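Long-range contacts in Udp-n-acetylglucosamine pyrophosphorylase (Trypanosoma brucei, PDB 4BQH), which probably makes UDP-N-acetylglucosamine and diphosphate from UTP and N-acetylglucosamine 1-phosphate, and is bound here by an allosteric inhibitor: residues 9-14 / 41-46; 21-26 / 223-228; 206-211 / 243-248. All blocks are in the same frame, centred on the assembly; numbering follows the deposited sequence.

Interaction 1: residues 9-14 / 41-46; sequences DVCIQR and QITNEL
Cys-11 on helix 7-15 and Ile-42 near the end of helix 32-44 mark the closest approach of the two backbones, with their CA atoms 6.8 Å apart. Beyond Ile-42 the second helix runs out: Gln-41 O accepts from both Glu-45 N and Leu-46 N, and the chain then leaves as a loop. Arg-14, one turn after Cys-11, reaches across to this helix end. Its chain folds about the CG-CD bond (chi3 61°), which carries the guanidinium past Ile-42 in the opposite sense to that side chain. Arg-14 NH1 donates to Ile-42 O at 3.0 Å, arriving from above the carbonyl plane, 59° out of it. Arg-14 NH2 donates to Leu-46 O at 2.7 Å, only 27° off the plane of that carbonyl, and is also hydrogen-bonded to Val-49 O. The methyl CG2 of Ile-42 lies over one face of the guanidinium, 3.4 Å from Arg-14 NH1. Cys-11 SG meets Ile-42 CG2 at 3.8 Å. Cys-11 SG also comes within 3.3 Å of Thr-43 OG1, a hydroxyl whose hydrogen bond goes back to Thr-39 O in its own helix. Phe-51 of helix 51-64 touches both Arg-14 and Ile-42, and Leu-27 of helix 21-29 lies against Cys-11. The side chain of Arg-14 is about 7 Å from the bound inhibitor. Two separate nitrogens held by three backbone carbonyls fix the rotation of the guanidinium, and its positive charge would be expected to offset the partial negative charge at the C-terminal end of helix 32-44.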
# COMPACT_ATOMS: atom_id res chain seq x y z
N ASP A 9 4.27 6.70 -34.11
CA ASP A 9 4.21 5.47 -34.91
C ASP A 9 4.02 4.22 -34.04
O ASP A 9 3.33 3.28 -34.44
CB ASP A 9 5.45 5.36 -35.81
CG ASP A 9 5.38 6.31 -37.02
OD1 ASP A 9 4.29 6.85 -37.32
OD2 ASP A 9 6.41 6.51 -37.68
N VAL A 10 4.64 4.22 -32.85
CA VAL A 10 4.44 3.13 -31.88
C VAL A 10 2.97 3.09 -31.45
O VAL A 10 2.34 2.02 -31.44
CB VAL A 10 5.36 3.26 -30.64
CG1 VAL A 10 5.04 2.17 -29.62
CG2 VAL A 10 6.83 3.20 -31.06
N CYS A 11 2.40 4.27 -31.14
CA CYS A 11 0.97 4.34 -30.79
C CYS A 11 0.10 3.82 -31.91
O CYS A 11 -0.82 3.07 -31.67
CB CYS A 11 0.53 5.76 -30.41
SG CYS A 11 1.23 6.27 -28.85
N ILE A 12 0.41 4.23 -33.15
CA ILE A 12 -0.34 3.75 -34.30
C ILE A 12 -0.30 2.23 -34.42
O ILE A 12 -1.33 1.62 -34.68
CB ILE A 12 0.08 4.47 -35.62
CG1 ILE A 12 -0.32 5.96 -35.55
CG2 ILE A 12 -0.57 3.80 -36.83
CD1 ILE A 12 0.22 6.84 -36.66
N GLN A 13 0.88 1.64 -34.20
CA GLN A 13 1.04 0.19 -34.21
C GLN A 13 0.20 -0.45 -33.11
O GLN A 13 -0.54 -1.42 -33.34
CB GLN A 13 2.53 -0.18 -34.05
CG GLN A 13 2.88 -1.62 -34.43
CD GLN A 13 4.38 -1.90 -34.41
N ARG A 14 0.28 0.14 -31.91
CA ARG A 14 -0.52 -0.37 -30.78
C ARG A 14 -2.02 -0.34 -31.02
O ARG A 14 -2.71 -1.22 -30.53
CB ARG A 14 -0.17 0.35 -29.48
CG ARG A 14 1.23 0.04 -28.99
CD ARG A 14 1.60 0.89 -27.81
NE ARG A 14 0.69 0.64 -26.69
CZ ARG A 14 0.53 1.45 -25.65
NH1 ARG A 14 1.23 2.57 -25.56
NH2 ARG A 14 -0.34 1.13 -24.70
N GLN A 41 -0.27 10.74 -24.11
CA GLN A 41 -1.11 10.02 -23.14
C GLN A 41 -0.95 8.51 -23.30
O GLN A 41 -0.68 7.82 -22.33
CB GLN A 41 -2.57 10.41 -23.26
CG GLN A 41 -3.46 9.68 -22.25
CD GLN A 41 -4.95 9.88 -22.52
OE1 GLN A 41 -5.35 10.18 -23.64
NE2 GLN A 41 -5.77 9.69 -21.47
N ILE A 42 -1.10 8.02 -24.52
CA ILE A 42 -1.05 6.56 -24.74
C ILE A 42 0.35 6.02 -24.43
O ILE A 42 0.49 4.93 -23.89
CB ILE A 42 -1.51 6.19 -26.17
CG1 ILE A 42 -2.99 6.55 -26.36
CG2 ILE A 42 -1.26 4.72 -26.49
CD1 ILE A 42 -3.39 6.59 -27.83
N THR A 43 1.37 6.83 -24.72
CA THR A 43 2.78 6.48 -24.43
C THR A 43 3.15 6.49 -22.94
O THR A 43 3.73 5.53 -22.42
CB THR A 43 3.75 7.41 -25.22
OG1 THR A 43 3.47 7.27 -26.62
CG2 THR A 43 5.19 7.03 -24.98
N ASN A 44 2.81 7.58 -22.25
CA ASN A 44 3.28 7.85 -20.90
C ASN A 44 2.30 7.49 -19.80
O ASN A 44 2.73 7.28 -18.66
CB ASN A 44 3.64 9.32 -20.75
CG ASN A 44 4.66 9.76 -21.77
OD1 ASN A 44 5.50 8.96 -22.21
ND2 ASN A 44 4.58 11.02 -22.19
N GLU A 45 1.01 7.48 -20.12
CA GLU A 45 -0.02 7.22 -19.10
C GLU A 45 -0.69 5.86 -19.28
O GLU A 45 -1.29 5.36 -18.34
CB GLU A 45 -1.12 8.29 -19.11
CG GLU A 45 -0.59 9.68 -18.83
CD GLU A 45 -1.72 10.70 -18.84
OE1 GLU A 45 -2.69 10.53 -18.06
OE2 GLU A 45 -1.65 11.65 -19.63
N LEU A 46 -0.63 5.32 -20.50
CA LEU A 46 -1.16 3.97 -20.77
C LEU A 46 -0.09 3.03 -21.34
O LEU A 46 -0.37 2.15 -22.16
CB LEU A 46 -2.39 4.01 -21.71
CG LEU A 46 -3.60 4.65 -21.01
CD1 LEU A 46 -3.74 6.06 -21.54
CD2 LEU A 46 -4.87 3.84 -21.24

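Interaction 2: residues 21-26 / 223-228; sequences DHILTA and IIMENR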
# COMPACT_ATOMS: atom_id res chain seq x y z
N ASP A 21 -11.01 2.06 -33.84
CA ASP A 21 -10.51 2.81 -35.00
C ASP A 21 -10.66 4.32 -34.92
O ASP A 21 -9.92 5.06 -35.58
CB ASP A 21 -11.13 2.27 -36.29
CG ASP A 21 -10.56 0.93 -36.70
OD1 ASP A 21 -9.54 0.48 -36.13
OD2 ASP A 21 -11.13 0.33 -37.64
N HIS A 22 -11.61 4.80 -34.10
CA HIS A 22 -11.76 6.25 -33.91
C HIS A 22 -10.54 6.88 -33.27
O HIS A 22 -10.20 8.03 -33.55
CB HIS A 22 -13.05 6.56 -33.14
CG HIS A 22 -13.09 5.96 -31.75
ND1 HIS A 22 -13.09 4.62 -31.53
CD2 HIS A 22 -13.11 6.57 -30.48
CE1 HIS A 22 -13.11 4.39 -30.19
NE2 HIS A 22 -13.13 5.58 -29.56
N ILE A 23 -9.83 6.12 -32.42
CA ILE A 23 -8.58 6.61 -31.83
C ILE A 23 -7.46 6.60 -32.88
O ILE A 23 -6.65 7.52 -32.94
CB ILE A 23 -8.17 5.74 -30.62
CG1 ILE A 23 -9.32 5.73 -29.59
CG2 ILE A 23 -6.87 6.23 -30.00
CD1 ILE A 23 -8.97 5.05 -28.30
N LEU A 24 -7.41 5.54 -33.67
CA LEU A 24 -6.40 5.39 -34.71
C LEU A 24 -6.53 6.57 -35.66
O LEU A 24 -5.54 7.20 -36.00
CB LEU A 24 -6.58 4.06 -35.44
CG LEU A 24 -5.51 3.63 -36.43
CD1 LEU A 24 -4.13 3.59 -35.78
CD2 LEU A 24 -5.89 2.27 -37.00
N THR A 25 -7.77 6.90 -36.01
CA THR A 25 -8.11 8.06 -36.86
C THR A 25 -7.58 9.37 -36.29
O THR A 25 -6.94 10.16 -37.01
CB THR A 25 -9.65 8.15 -37.05
OG1 THR A 25 -10.08 7.02 -37.82
CG2 THR A 25 -10.08 9.43 -37.77
N ALA A 26 -7.85 9.60 -35.01
CA ALA A 26 -7.33 10.78 -34.33
C ALA A 26 -5.79 10.81 -34.42
O ALA A 26 -5.22 11.83 -34.81
CB ALA A 26 -7.83 10.83 -32.89
N ILE A 223 -13.94 3.13 -26.78
CA ILE A 223 -13.28 3.98 -25.79
C ILE A 223 -13.86 5.39 -25.91
O ILE A 223 -14.00 5.93 -27.03
CB ILE A 223 -11.74 3.98 -25.97
CG1 ILE A 223 -11.18 2.61 -25.56
CG2 ILE A 223 -11.08 5.06 -25.12
CD1 ILE A 223 -9.70 2.40 -25.87
N ILE A 224 -14.20 5.97 -24.76
CA ILE A 224 -14.74 7.32 -24.74
C ILE A 224 -13.60 8.32 -24.85
O ILE A 224 -12.53 8.12 -24.29
CB ILE A 224 -15.54 7.56 -23.45
CG1 ILE A 224 -16.77 6.64 -23.41
CG2 ILE A 224 -15.95 9.04 -23.33
CD1 ILE A 224 -17.38 6.47 -22.02
N MET A 225 -13.82 9.39 -25.62
CA MET A 225 -12.88 10.50 -25.72
C MET A 225 -13.25 11.60 -24.72
O MET A 225 -14.41 12.04 -24.69
CB MET A 225 -12.88 11.09 -27.15
CG MET A 225 -12.59 10.09 -28.26
SD MET A 225 -10.94 9.38 -28.08
CE MET A 225 -9.91 10.79 -28.55
N GLU A 226 -12.29 12.01 -23.90
CA GLU A 226 -12.48 13.17 -23.04
C GLU A 226 -12.54 14.44 -23.92
O GLU A 226 -13.37 15.35 -23.70
CB GLU A 226 -11.36 13.28 -22.02
CG GLU A 226 -11.57 14.39 -20.99
CD GLU A 226 -10.57 14.36 -19.85
OE1 GLU A 226 -9.69 13.46 -19.81
OE2 GLU A 226 -10.66 15.24 -18.98
N ASN A 227 -11.65 14.47 -24.90
CA ASN A 227 -11.61 15.54 -25.93
C ASN A 227 -10.84 15.01 -27.14
O ASN A 227 -10.43 13.86 -27.15
CB ASN A 227 -11.02 16.85 -25.37
CG ASN A 227 -9.61 16.69 -24.82
OD1 ASN A 227 -8.68 16.37 -25.55
ND2 ASN A 227 -9.45 16.94 -23.53
N ARG A 228 -10.64 15.84 -28.16
CA ARG A 228 -10.04 15.33 -29.38
C ARG A 228 -8.59 14.88 -29.17
O ARG A 228 -8.05 14.15 -30.00
CB ARG A 228 -10.19 16.35 -30.53
CG ARG A 228 -11.64 16.44 -31.00
CD ARG A 228 -11.76 17.36 -32.19
NE ARG A 228 -10.99 16.84 -33.31
CZ ARG A 228 -10.93 17.41 -34.51
NH1 ARG A 228 -11.60 18.55 -34.78
NH2 ARG A 228 -10.18 16.83 -35.43
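The one hydrogen bond between the segments joins a side chain to the backbone: His-22 NE2 donates to Ile-223 O at 2.7 Å, with an N-H...O angle of 153°. The nitrogen lies in the carbonyl plane, on a lone pair, while the oxygen sits 18° out of the ring plane. The imidazole leaves the helix with CG between the backbone N and the carbonyl carbon (chi1 61°), and Ile-23 CG1 packs against one face of the ring. Apolar contacts form a second group. Ile-23 and Ile-223 cross at about a right angle, and CD1 of Ile-23 approaches CD1 of Ile-223 to 3.7 Å, with CB and CG2 of Ile-223 scarcely farther. The sulfur of Met-225 adds a looser contact, SD to Ile-23 CG1 4.3 Å, and stands oblique to the His-22 ring, whose edge meets Met-225 CG. At the far end Ala-26 CB rests at 4.4 Å from Arg-228 O. Helix 21-29 thus lies against the loop residue Ile-223 and Met-225 of the outermost strand 225-227 of a small antiparallel sheet, with Ile-231 of strand 230-234 touching both isoleucines, Glu-226 and Asn-227 forming a classic beta bulge opposite Arg-230, and helices 7-15 and 32-44 packing on Ile-23.

Interaction 3: residues 206-211 / 243-248; sequences HFFAQS and AALAAP. With 9VU ((3S)-3-[2-(1,3-benzodioxol-5-yl)-2-oxidanylidene-ethyl]-4-bromanyl-5-methyl-3-oxidanyl-1H-indol-2-one), chain C; SO4 (sulfate ion), chain D.
Phe-208 and Ala-244 make the tight part of this contact, where strand 205-209 meets helix 241-246. The CA atoms of Gln-210 and Ala-244 are 4.8 Å apart, a spacing the small alanine permits: its methyl points at the strand and fits between the backbone of Ala-209 and Gln-210 and the phenyl ring. The ring takes the position between the backbone N and the carbonyl carbon (chi1 69°), which brings Phe-208 CE2 to 3.6 Å from Ala-244 CB. The carbonyl oxygen of Ala-244 lies at the ring's edge, near its plane, and Leu-245 crosses the ring obliquely, CD2 to Phe-208 CE2 3.7 Å.

The polar side is looser. A single water donates to Ala-209 O and to Ala-244 O, 2.8 Å from each, and so links strand to helix where their backbones do not bond directly. Near the strand's start His-206 ND1 donates to sulfate O1 at 2.8 Å, almost straight (166°); Arg-249 and His-267 also hold this ion, which probably comes from the crystallisation liquor. At the other end the segments help line the inhibitor pocket: Ser-211 O is 3.3 Å from inhibitor CAS on the benzodioxole, Ala-243 CB 3.5 Å from the ketone oxygen OAP, and Ala-246 CB touches the methyl carbon CAJ. Gly-48 O and Asp-50 N hydrogen-bond the inhibitor.

Strand 205-209 runs parallel to strand 175-180 in the main mixed sheet of the GT-A-type nucleotidyltransferase domain, and Leu-177 and Met-179 pack on Phe-208. Leu-264 of helix 264-270 touches both Phe-208 and Leu-245, whereas Phe-207 turns to helix 185-194, its ring edge-to-face with Phe-192.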
# COMPACT_ATOMS: atom_id res chain seq x y z
N HIS A 206 13.22 3.65 -6.16
CA HIS A 206 12.91 3.32 -7.54
C HIS A 206 11.56 3.86 -7.86
O HIS A 206 10.56 3.42 -7.28
CB HIS A 206 12.93 1.79 -7.73
CG HIS A 206 14.18 1.12 -7.21
ND1 HIS A 206 15.23 0.82 -8.00
CD2 HIS A 206 14.54 0.69 -5.93
CE1 HIS A 206 16.21 0.24 -7.28
NE2 HIS A 206 15.79 0.16 -6.00
N PHE A 207 11.50 4.83 -8.77
CA PHE A 207 10.22 5.39 -9.19
C PHE A 207 9.73 4.66 -10.43
O PHE A 207 10.49 4.46 -11.38
CB PHE A 207 10.37 6.87 -9.51
CG PHE A 207 10.84 7.69 -8.35
CD1 PHE A 207 9.94 8.15 -7.39
CD2 PHE A 207 12.19 7.99 -8.22
CE1 PHE A 207 10.41 8.90 -6.31
CE2 PHE A 207 12.66 8.73 -7.16
CZ PHE A 207 11.76 9.19 -6.20
N PHE A 208 8.47 4.26 -10.44
CA PHE A 208 7.93 3.55 -11.58
C PHE A 208 6.47 3.89 -11.76
O PHE A 208 5.69 3.77 -10.82
CB PHE A 208 8.19 2.02 -11.49
CG PHE A 208 7.42 1.29 -10.42
CD1 PHE A 208 7.63 1.56 -9.04
CD2 PHE A 208 6.51 0.29 -10.78
CE1 PHE A 208 6.91 0.86 -8.07
CE2 PHE A 208 5.80 -0.43 -9.81
CZ PHE A 208 6.01 -0.14 -8.46
N ALA A 209 6.10 4.31 -12.97
CA ALA A 209 4.73 4.77 -13.21
C ALA A 209 3.81 3.62 -13.57
O ALA A 209 4.18 2.73 -14.36
CB ALA A 209 4.71 5.80 -14.32
N GLN A 210 2.61 3.67 -13.01
CA GLN A 210 1.56 2.74 -13.37
C GLN A 210 0.88 3.25 -14.62
O GLN A 210 1.08 4.41 -15.04
CB GLN A 210 0.52 2.63 -12.24
CG GLN A 210 -0.19 3.93 -11.89
CD GLN A 210 -0.89 3.80 -10.56
OE1 GLN A 210 -1.96 3.18 -10.47
NE2 GLN A 210 -0.24 4.29 -9.51
N SER A 211 0.03 2.39 -15.18
CA SER A 211 -0.82 2.79 -16.30
C SER A 211 -2.26 2.97 -15.87
O SER A 211 -2.77 2.26 -15.01
CB SER A 211 -0.71 1.77 -17.42
OG SER A 211 0.63 1.84 -17.93
N ALA A 243 1.50 -4.93 -13.89
CA ALA A 243 1.90 -4.32 -15.16
C ALA A 243 3.00 -3.28 -14.95
O ALA A 243 3.97 -3.21 -15.74
CB ALA A 243 0.68 -3.68 -15.83
N ALA A 244 2.88 -2.50 -13.89
CA ALA A 244 3.86 -1.46 -13.62
C ALA A 244 5.25 -2.05 -13.33
O ALA A 244 6.23 -1.54 -13.85
CB ALA A 244 3.38 -0.54 -12.50
N LEU A 245 5.31 -3.13 -12.54
CA LEU A 245 6.57 -3.81 -12.25
C LEU A 245 7.12 -4.52 -13.48
O LEU A 245 8.30 -4.81 -13.53
CB LEU A 245 6.39 -4.81 -11.10
CG LEU A 245 6.25 -4.19 -9.71
CD1 LEU A 245 5.72 -5.27 -8.76
CD2 LEU A 245 7.56 -3.60 -9.18
N ALA A 246 6.27 -4.75 -14.49
CA ALA A 246 6.64 -5.48 -15.73
C ALA A 246 7.24 -4.61 -16.83
O ALA A 246 7.88 -5.14 -17.76
CB ALA A 246 5.43 -6.25 -16.29
N ALA A 247 7.05 -3.30 -16.74
CA ALA A 247 7.47 -2.36 -17.77
C ALA A 247 9.00 -2.37 -17.95
O ALA A 247 9.73 -2.33 -16.96
CB ALA A 247 6.99 -0.96 -17.41
N PRO A 248 9.48 -2.45 -19.21
CA PRO A 248 10.93 -2.36 -19.43
C PRO A 248 11.51 -1.03 -18.96
O PRO A 248 10.89 0.02 -19.15
CB PRO A 248 11.08 -2.48 -20.96
CG PRO A 248 9.85 -3.18 -21.40
CD PRO A 248 8.76 -2.71 -20.47
OAN 9VU C . -3.00 -4.59 -21.02
CAH 9VU C . -2.04 -5.03 -20.35
NAG 9VU C . -0.76 -4.92 -20.72
CAC 9VU C . 0.02 -5.53 -19.79
CAB 9VU C . 1.35 -5.67 -19.78
CAA 9VU C . 2.03 -6.35 -18.76
CAF 9VU C . 1.27 -6.91 -17.73
CAJ 9VU C . 1.92 -7.61 -16.66
CAE 9VU C . -0.13 -6.72 -17.78
BRA 9VU C . -1.12 -7.43 -16.32
CAD 9VU C . -0.75 -6.05 -18.79
CAI 9VU C . -2.11 -5.74 -19.12
OAL 9VU C . -2.83 -6.95 -19.41
CAM 9VU C . -2.94 -5.06 -18.00
CAO 9VU C . -2.48 -3.63 -17.67
OAP 9VU C . -1.63 -3.10 -18.41
CAQ 9VU C . -3.07 -2.97 -16.55
CAV 9VU C . -3.81 -3.64 -15.58
CAU 9VU C . -4.38 -3.00 -14.54
OAY 9VU C . -5.11 -3.51 -13.51
CAX 9VU C . -5.78 -2.35 -12.95
OAW 9VU C . -4.88 -1.28 -13.24
CAT 9VU C . -4.23 -1.68 -14.38
CAS 9VU C . -3.52 -0.97 -15.26
CAR 9VU C . -2.92 -1.59 -16.36
S SO4 D . 16.03 0.88 -11.52
O1 SO4 D . 15.13 1.72 -10.70
O2 SO4 D . 15.46 0.68 -12.88
O3 SO4 D . 16.17 -0.44 -10.86
O4 SO4 D . 17.33 1.57 -11.70
O HOH W 1 6.39 1.09 -14.66

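From the N terminus, interaction 1 closes first, joining helix 7-15 to the end of helix 32-44 around a short, largely helical loop. Helix 21-29 leaves that loop for interaction 2, a far longer closure to 223-228, so the two cross; they also touch, Ile-12 against Leu-24 and Ile-42 against Ile-23. Interaction 3 follows interaction 1 in series but crosses interaction 2, since 206-211 precedes 223-228 and 243-248 follows it. Leu-46 packs on Ser-211 where interactions 1 and 3 meet, while interactions 2 and 3 stay about 12 Å apart at their nearest atoms. Together they tie the N-terminal helices to the small three-stranded sheet and to the main sheet beside the inhibitor.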